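PDB 1E5E: methionine gamma-lyase from Trichomonas vaginalis, which belongs to the Cys/Met metabolism family of pyridoxal-phosphate-dependent enzymes and forms a tetramer of subunits built on the aminotransferase-like fold. Local coordinates for residues V140-E154 with D172-D184. Residues are numbered along the deposited sequence; the frame is centred on the assembly and turned at random. Where two conformers were deposited one is given.
Sequences VKKHMKPNTKIVYFE and DAHSQEGVLVIAD. With PPJ (N-(hydroxy{3-hydroxy-2-methyl-5-[(phosphonooxy)methyl]pyridin-4-yl}methyl)norvaline), chain C.
Tyr152 meets Ile182 obliquely through the CD2 corner of its ring, with Ile182 CG2 3.6 Å from Tyr152 CD2, a contact inside a beta-alpha-beta unit whose strand ends bring Glu154 and Asp184 to the PPJ pocket. Strands 148-154 and 180-184, joined through helix 166-174, run parallel at 22° in the large sheet of this aminotransferase-like fold. Backbone bonds pass back and forth between them, from Leu180 N to Lys149 O at the start to Asp184 N and Phe153 O, 3.0 Å apart, near the pocket.

One face of the pair, with Ile150, Tyr152 and Ile182, packs against helix 86-97; there Ile182 CD1 sits 3.7 Å from Ile150 CG2. On the other, Phe153 and Val181 meet helix 166-174. CG of Phe153 lies between the backbone N and the carbonyl carbon (chi1 56°), which brings the ring over toward strand 180-184, CE2 3.5 Å from Val181 CG1 and CE1 close to Ala183 CB.

At the far end, Gln176 reaches across to the turn 145-148. Its NE2 donates to Lys145 O at 2.6 Å, coming from above the carbonyl plane, while Thr148 N uses the opposite face. The methyl CE of Met144 meets the Gln176 chain from the opposite direction, 3.4 Å from Gln176 CB.

At the pocket, one water donates to Glu154 OE2 and Asp184 OD2 and accepts from Tyr152 OH, which may ease the closeness of the two carboxylates. Backbone N of Tyr111 bonds Glu154 OE2 and that of Asn158 bonds Glu154 OE1. Thr186 bonds Asp184 OD1; the other oxygen, Asp184 OD2, lies 2.6 Å from N1 of the PPJ pyridine.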
loop_
_atom_site.group_PDB
_atom_site.type_symbol
_atom_site.label_atom_id
_atom_site.label_comp_id
_atom_site.label_asym_id
_atom_site.label_seq_id
_atom_site.Cartn_x
_atom_site.Cartn_y
_atom_site.Cartn_z
ATOM N N VAL A 140 -39.107 -21.595 13.595
ATOM C CA VAL A 140 -37.821 -22.215 13.854
ATOM C C VAL A 140 -38.022 -23.595 14.444
ATOM O O VAL A 140 -37.637 -24.593 13.826
ATOM C CB VAL A 140 -36.922 -21.367 14.776
ATOM C CG1 VAL A 140 -35.724 -22.195 15.234
ATOM C CG2 VAL A 140 -36.455 -20.110 14.059
ATOM N N LYS A 141 -38.662 -23.640 15.604
ATOM C CA LYS A 141 -38.909 -24.904 16.264
ATOM C C LYS A 141 -39.615 -25.913 15.362
ATOM O O LYS A 141 -39.237 -27.094 15.343
ATOM C CB LYS A 141 -39.710 -24.737 17.554
ATOM C CG LYS A 141 -39.003 -25.478 18.688
ATOM C CD LYS A 141 -39.962 -25.996 19.754
ATOM C CE LYS A 141 -39.306 -27.117 20.554
ATOM N NZ LYS A 141 -38.622 -28.085 19.635
ATOM N N LYS A 142 -40.572 -25.486 14.533
ATOM C CA LYS A 142 -41.260 -26.438 13.662
ATOM C C LYS A 142 -40.346 -27.072 12.622
ATOM O O LYS A 142 -40.643 -28.166 12.100
ATOM C CB LYS A 142 -42.443 -25.771 12.956
ATOM C CG LYS A 142 -43.643 -25.540 13.858
ATOM C CD LYS A 142 -44.673 -24.586 13.248
ATOM C CE LYS A 142 -45.709 -24.227 14.323
ATOM N NZ LYS A 142 -46.482 -23.007 13.929
ATOM N N HIS A 143 -39.261 -26.386 12.224
ATOM C CA HIS A 143 -38.426 -26.972 11.185
ATOM C C HIS A 143 -37.223 -27.710 11.710
ATOM O O HIS A 143 -36.448 -28.227 10.908
ATOM C CB HIS A 143 -37.978 -25.882 10.215
ATOM C CG HIS A 143 -39.159 -25.414 9.425
ATOM N ND1 HIS A 143 -40.027 -24.463 9.922
ATOM C CD2 HIS A 143 -39.577 -25.760 8.190
ATOM C CE1 HIS A 143 -40.956 -24.217 8.994
ATOM N NE2 HIS A 143 -40.705 -25.004 7.968
ATOM N N MET A 144 -37.072 -27.754 13.003
ATOM C CA MET A 144 -35.901 -28.415 13.579
ATOM C C MET A 144 -35.954 -29.903 13.371
ATOM O O MET A 144 -37.018 -30.519 13.470
ATOM C CB MET A 144 -35.760 -27.915 15.014
ATOM C CG MET A 144 -34.783 -26.677 14.977
ATOM S SD MET A 144 -34.853 -25.894 16.597
ATOM C CE MET A 144 -33.691 -26.930 17.469
ATOM N N LYS A 145 -34.819 -30.504 13.015
ATOM C CA LYS A 145 -34.711 -31.933 12.745
ATOM C C LYS A 145 -33.570 -32.450 13.582
ATOM O O LYS A 145 -32.753 -31.706 14.120
ATOM C CB LYS A 145 -34.528 -32.278 11.267
ATOM C CG LYS A 145 -35.572 -31.666 10.361
ATOM C CD LYS A 145 -35.707 -32.222 8.972
ATOM C CE LYS A 145 -34.543 -31.882 8.045
ATOM N NZ LYS A 145 -34.869 -32.343 6.654
ATOM N N PRO A 146 -33.454 -33.762 13.712
ATOM C CA PRO A 146 -32.431 -34.346 14.539
ATOM C C PRO A 146 -31.037 -33.967 14.055
ATOM O O PRO A 146 -30.109 -34.018 14.847
ATOM C CB PRO A 146 -32.726 -35.833 14.529
ATOM C CG PRO A 146 -34.157 -35.926 14.101
ATOM C CD PRO A 146 -34.348 -34.793 13.125
ATOM N N ASN A 147 -30.837 -33.753 12.774
ATOM C CA ASN A 147 -29.553 -33.385 12.217
ATOM C C ASN A 147 -29.379 -31.864 12.038
ATOM O O ASN A 147 -28.442 -31.445 11.342
ATOM C CB ASN A 147 -29.424 -34.134 10.883
ATOM C CG ASN A 147 -30.538 -33.805 9.910
ATOM O OD1 ASN A 147 -31.675 -33.498 10.297
ATOM N ND2 ASN A 147 -30.193 -33.844 8.621
ATOM N N THR A 148 -30.275 -31.052 12.614
ATOM C CA THR A 148 -30.170 -29.596 12.470
ATOM C C THR A 148 -28.921 -29.116 13.198
ATOM O O THR A 148 -28.818 -29.297 14.408
ATOM C CB THR A 148 -31.435 -28.870 12.998
ATOM O OG1 THR A 148 -32.487 -29.152 12.068
ATOM C CG2 THR A 148 -31.213 -27.351 13.061
ATOM N N LYS A 149 -27.984 -28.511 12.499
ATOM C CA LYS A 149 -26.772 -27.973 13.148
ATOM C C LYS A 149 -26.708 -26.456 13.305
ATOM O O LYS A 149 -25.920 -25.900 14.091
ATOM C CB LYS A 149 -25.597 -28.355 12.218
ATOM C CG LYS A 149 -25.486 -29.867 12.070
ATOM C CD LYS A 149 -25.198 -30.508 13.448
ATOM C CE LYS A 149 -25.065 -32.022 13.137
ATOM N NZ LYS A 149 -25.172 -32.791 14.400
ATOM N N ILE A 150 -27.315 -25.753 12.364
ATOM C CA ILE A 150 -27.276 -24.316 12.276
ATOM C C ILE A 150 -28.633 -23.643 12.032
ATOM O O ILE A 150 -29.470 -24.102 11.251
ATOM C CB ILE A 150 -26.354 -23.862 11.111
ATOM C CG1 ILE A 150 -24.900 -24.285 11.363
ATOM C CG2 ILE A 150 -26.396 -22.350 10.913
ATOM C CD1 ILE A 150 -24.019 -24.173 10.136
ATOM N N VAL A 151 -28.835 -22.548 12.774
ATOM C CA VAL A 151 -29.954 -21.662 12.468
ATOM C C VAL A 151 -29.275 -20.319 12.099
ATOM O O VAL A 151 -28.530 -19.781 12.922
ATOM C CB VAL A 151 -30.923 -21.520 13.625
ATOM C CG1 VAL A 151 -31.931 -20.427 13.288
ATOM C CG2 VAL A 151 -31.646 -22.846 13.881
ATOM N N TYR A 152 -29.571 -19.754 10.945
ATOM C CA TYR A 152 -28.861 -18.600 10.415
ATOM C C TYR A 152 -29.830 -17.499 10.004
ATOM O O TYR A 152 -30.859 -17.830 9.405
ATOM C CB TYR A 152 -28.073 -19.054 9.147
ATOM C CG TYR A 152 -27.196 -18.006 8.498
ATOM C CD1 TYR A 152 -27.740 -17.097 7.596
ATOM C CD2 TYR A 152 -25.836 -17.913 8.776
ATOM C CE1 TYR A 152 -26.956 -16.124 6.988
ATOM C CE2 TYR A 152 -25.025 -16.963 8.175
ATOM C CZ TYR A 152 -25.588 -16.064 7.307
ATOM O OH TYR A 152 -24.794 -15.122 6.692
ATOM N N PHE A 153 -29.525 -16.240 10.313
ATOM C CA PHE A 153 -30.372 -15.127 9.923
ATOM C C PHE A 153 -29.581 -13.816 9.828
ATOM O O PHE A 153 -28.445 -13.725 10.319
ATOM C CB PHE A 153 -31.519 -14.917 10.946
ATOM C CG PHE A 153 -31.051 -14.720 12.335
ATOM C CD1 PHE A 153 -30.677 -13.447 12.806
ATOM C CD2 PHE A 153 -31.073 -15.734 13.257
ATOM C CE1 PHE A 153 -30.188 -13.269 14.066
ATOM C CE2 PHE A 153 -30.641 -15.546 14.554
ATOM C CZ PHE A 153 -30.213 -14.307 14.975
ATOM N N GLU A 154 -30.219 -12.801 9.265
ATOM C CA GLU A 154 -29.653 -11.453 9.238
ATOM C C GLU A 154 -30.708 -10.504 9.818
ATOM O O GLU A 154 -31.828 -10.527 9.265
ATOM C CB GLU A 154 -29.488 -10.923 7.820
ATOM C CG GLU A 154 -28.580 -11.709 6.898
ATOM C CD GLU A 154 -28.531 -11.236 5.467
ATOM O OE1 GLU A 154 -29.058 -10.129 5.195
ATOM O OE2 GLU A 154 -28.044 -11.978 4.566
ATOM N N ASP A 172 -35.600 -20.941 20.845
ATOM C CA ASP A 172 -36.100 -22.039 20.036
ATOM C C ASP A 172 -35.003 -22.944 19.461
ATOM O O ASP A 172 -35.116 -24.175 19.496
ATOM C CB ASP A 172 -36.994 -21.444 18.942
ATOM C CG ASP A 172 -38.277 -20.868 19.541
ATOM O OD1 ASP A 172 -38.602 -20.886 20.755
ATOM O OD2 ASP A 172 -39.015 -20.275 18.741
ATOM N N ALA A 173 -33.934 -22.384 18.885
ATOM C CA ALA A 173 -32.876 -23.197 18.320
ATOM C C ALA A 173 -32.207 -24.012 19.421
ATOM O O ALA A 173 -31.918 -25.191 19.242
ATOM C CB ALA A 173 -31.761 -22.317 17.709
ATOM N N HIS A 174 -31.935 -23.357 20.554
ATOM C CA HIS A 174 -31.259 -24.030 21.646
ATOM C C HIS A 174 -32.208 -24.867 22.529
ATOM O O HIS A 174 -31.711 -25.578 23.410
ATOM C CB HIS A 174 -30.485 -23.073 22.530
ATOM C CG HIS A 174 -29.367 -22.327 21.858
ATOM N ND1 HIS A 174 -29.152 -20.997 22.129
ATOM C CD2 HIS A 174 -28.418 -22.703 20.962
ATOM C CE1 HIS A 174 -28.090 -20.581 21.442
ATOM N NE2 HIS A 174 -27.647 -21.585 20.701
ATOM N N SER A 175 -33.466 -25.039 22.101
ATOM C CA SER A 175 -34.330 -25.973 22.840
ATOM C C SER A 175 -33.900 -27.388 22.479
ATOM O O SER A 175 -34.302 -28.295 23.185
ATOM C CB SER A 175 -35.811 -25.740 22.576
ATOM O OG SER A 175 -36.090 -26.007 21.209
ATOM N N GLN A 176 -33.104 -27.569 21.426
ATOM C CA GLN A 176 -32.562 -28.899 21.116
ATOM C C GLN A 176 -31.045 -28.795 21.308
ATOM O O GLN A 176 -30.529 -27.697 21.069
ATOM C CB GLN A 176 -33.006 -29.305 19.743
ATOM C CG GLN A 176 -32.123 -30.114 18.846
ATOM C CD GLN A 176 -32.810 -30.480 17.540
ATOM O OE1 GLN A 176 -34.045 -30.376 17.495
ATOM N NE2 GLN A 176 -32.074 -30.850 16.494
ATOM N N GLU A 177 -30.324 -29.834 21.729
ATOM C CA GLU A 177 -28.880 -29.737 21.930
ATOM C C GLU A 177 -28.070 -29.667 20.636
ATOM O O GLU A 177 -28.437 -30.206 19.580
ATOM C CB GLU A 177 -28.361 -30.940 22.747
ATOM C CG GLU A 177 -28.947 -31.138 24.127
ATOM C CD GLU A 177 -28.417 -30.221 25.197
ATOM O OE1 GLU A 177 -27.393 -29.535 24.992
ATOM O OE2 GLU A 177 -28.986 -30.187 26.321
ATOM N N GLY A 178 -26.916 -28.994 20.653
ATOM C CA GLY A 178 -26.025 -29.095 19.465
ATOM C C GLY A 178 -26.403 -28.235 18.277
ATOM O O GLY A 178 -26.076 -28.607 17.148
ATOM N N VAL A 179 -27.125 -27.133 18.468
ATOM C CA VAL A 179 -27.493 -26.259 17.326
ATOM C C VAL A 179 -26.697 -24.963 17.508
ATOM O O VAL A 179 -26.638 -24.355 18.592
ATOM C CB VAL A 179 -28.989 -25.935 17.290
ATOM C CG1 VAL A 179 -29.435 -25.083 16.084
ATOM C CG2 VAL A 179 -29.807 -27.252 17.298
ATOM N N LEU A 180 -26.200 -24.471 16.385
ATOM C CA LEU A 180 -25.474 -23.180 16.443
ATOM C C LEU A 180 -26.307 -22.076 15.806
ATOM O O LEU A 180 -26.823 -22.265 14.695
ATOM C CB LEU A 180 -24.128 -23.367 15.697
ATOM C CG LEU A 180 -23.092 -24.097 16.580
ATOM C CD1 LEU A 180 -21.799 -24.361 15.844
ATOM C CD2 LEU A 180 -22.828 -23.285 17.857
ATOM N N VAL A 181 -26.458 -20.972 16.526
ATOM C CA VAL A 181 -27.178 -19.845 15.935
ATOM C C VAL A 181 -26.119 -18.880 15.414
ATOM O O VAL A 181 -25.273 -18.408 16.182
ATOM C CB VAL A 181 -28.116 -19.149 16.920
ATOM C CG1 VAL A 181 -28.809 -17.968 16.234
ATOM C CG2 VAL A 181 -29.139 -20.214 17.367
ATOM N N ILE A 182 -26.235 -18.482 14.170
ATOM C CA ILE A 182 -25.258 -17.627 13.506
ATOM C C ILE A 182 -25.968 -16.358 13.060
ATOM O O ILE A 182 -26.969 -16.494 12.337
ATOM C CB ILE A 182 -24.606 -18.343 12.305
ATOM C CG1 ILE A 182 -23.885 -19.634 12.731
ATOM C CG2 ILE A 182 -23.632 -17.400 11.598
ATOM C CD1 ILE A 182 -23.331 -20.476 11.582
ATOM N N ALA A 183 -25.516 -15.190 13.472
ATOM C CA ALA A 183 -26.197 -13.957 13.011
ATOM C C ALA A 183 -25.275 -13.152 12.103
ATOM O O ALA A 183 -24.097 -13.069 12.482
ATOM C CB ALA A 183 -26.569 -13.138 14.233
ATOM N N ASP A 184 -25.735 -12.676 10.951
ATOM C CA ASP A 184 -24.883 -11.808 10.107
ATOM C C ASP A 184 -25.201 -10.377 10.524
ATOM O O ASP A 184 -26.287 -9.837 10.287
ATOM C CB ASP A 184 -25.074 -12.100 8.627
ATOM C CG ASP A 184 -24.313 -11.165 7.702
ATOM O OD1 ASP A 184 -23.843 -10.101 8.142
ATOM O OD2 ASP A 184 -24.275 -11.455 6.484
HETATM N N1 PPJ C . -23.367 -10.330 4.296
HETATM C C2 PPJ C . -24.123 -9.241 4.045
HETATM C C6 PPJ C . -22.484 -10.797 3.369
HETATM C C2A PPJ C . -25.327 -8.920 4.694
HETATM C C3 PPJ C . -23.806 -8.531 2.869
HETATM O O3 PPJ C . -24.636 -7.566 2.574
HETATM C C4 PPJ C . -22.756 -8.888 2.017
HETATM C C4A PPJ C . -22.534 -8.100 0.849
HETATM C C5 PPJ C . -22.092 -10.098 2.217
HETATM N N PPJ C . -23.491 -7.368 0.248
HETATM C C5A PPJ C . -20.900 -10.492 1.526
HETATM O OP4 PPJ C . -19.908 -9.784 1.955
HETATM P P PPJ C . -18.766 -9.592 0.861
HETATM O OP1 PPJ C . -17.613 -8.795 1.620
HETATM O OP2 PPJ C . -19.344 -8.786 -0.342
HETATM O OP3 PPJ C . -18.204 -10.987 0.343
HETATM C CA PPJ C . -23.284 -6.537 -0.812
HETATM C CB PPJ C . -22.477 -6.942 -1.973
HETATM C C PPJ C . -24.458 -5.831 -1.216
HETATM C CG PPJ C . -22.915 -8.000 -2.918
HETATM C CD PPJ C . -23.439 -7.366 -4.119
HETATM O O PPJ C . -25.555 -6.104 -0.606
HETATM O OXT PPJ C . -24.383 -4.660 -1.790
HETATM O O HOH W 1 -39.762 -21.283 16.660
HETATM O O HOH W 2 -36.304 -30.125 18.967
HETATM O O HOH W 3 -28.922 -30.771 17.020
HETATM O O HOH W 4 -23.990 -27.509 15.754
HETATM O O HOH W 5 -25.799 -13.271 4.976
#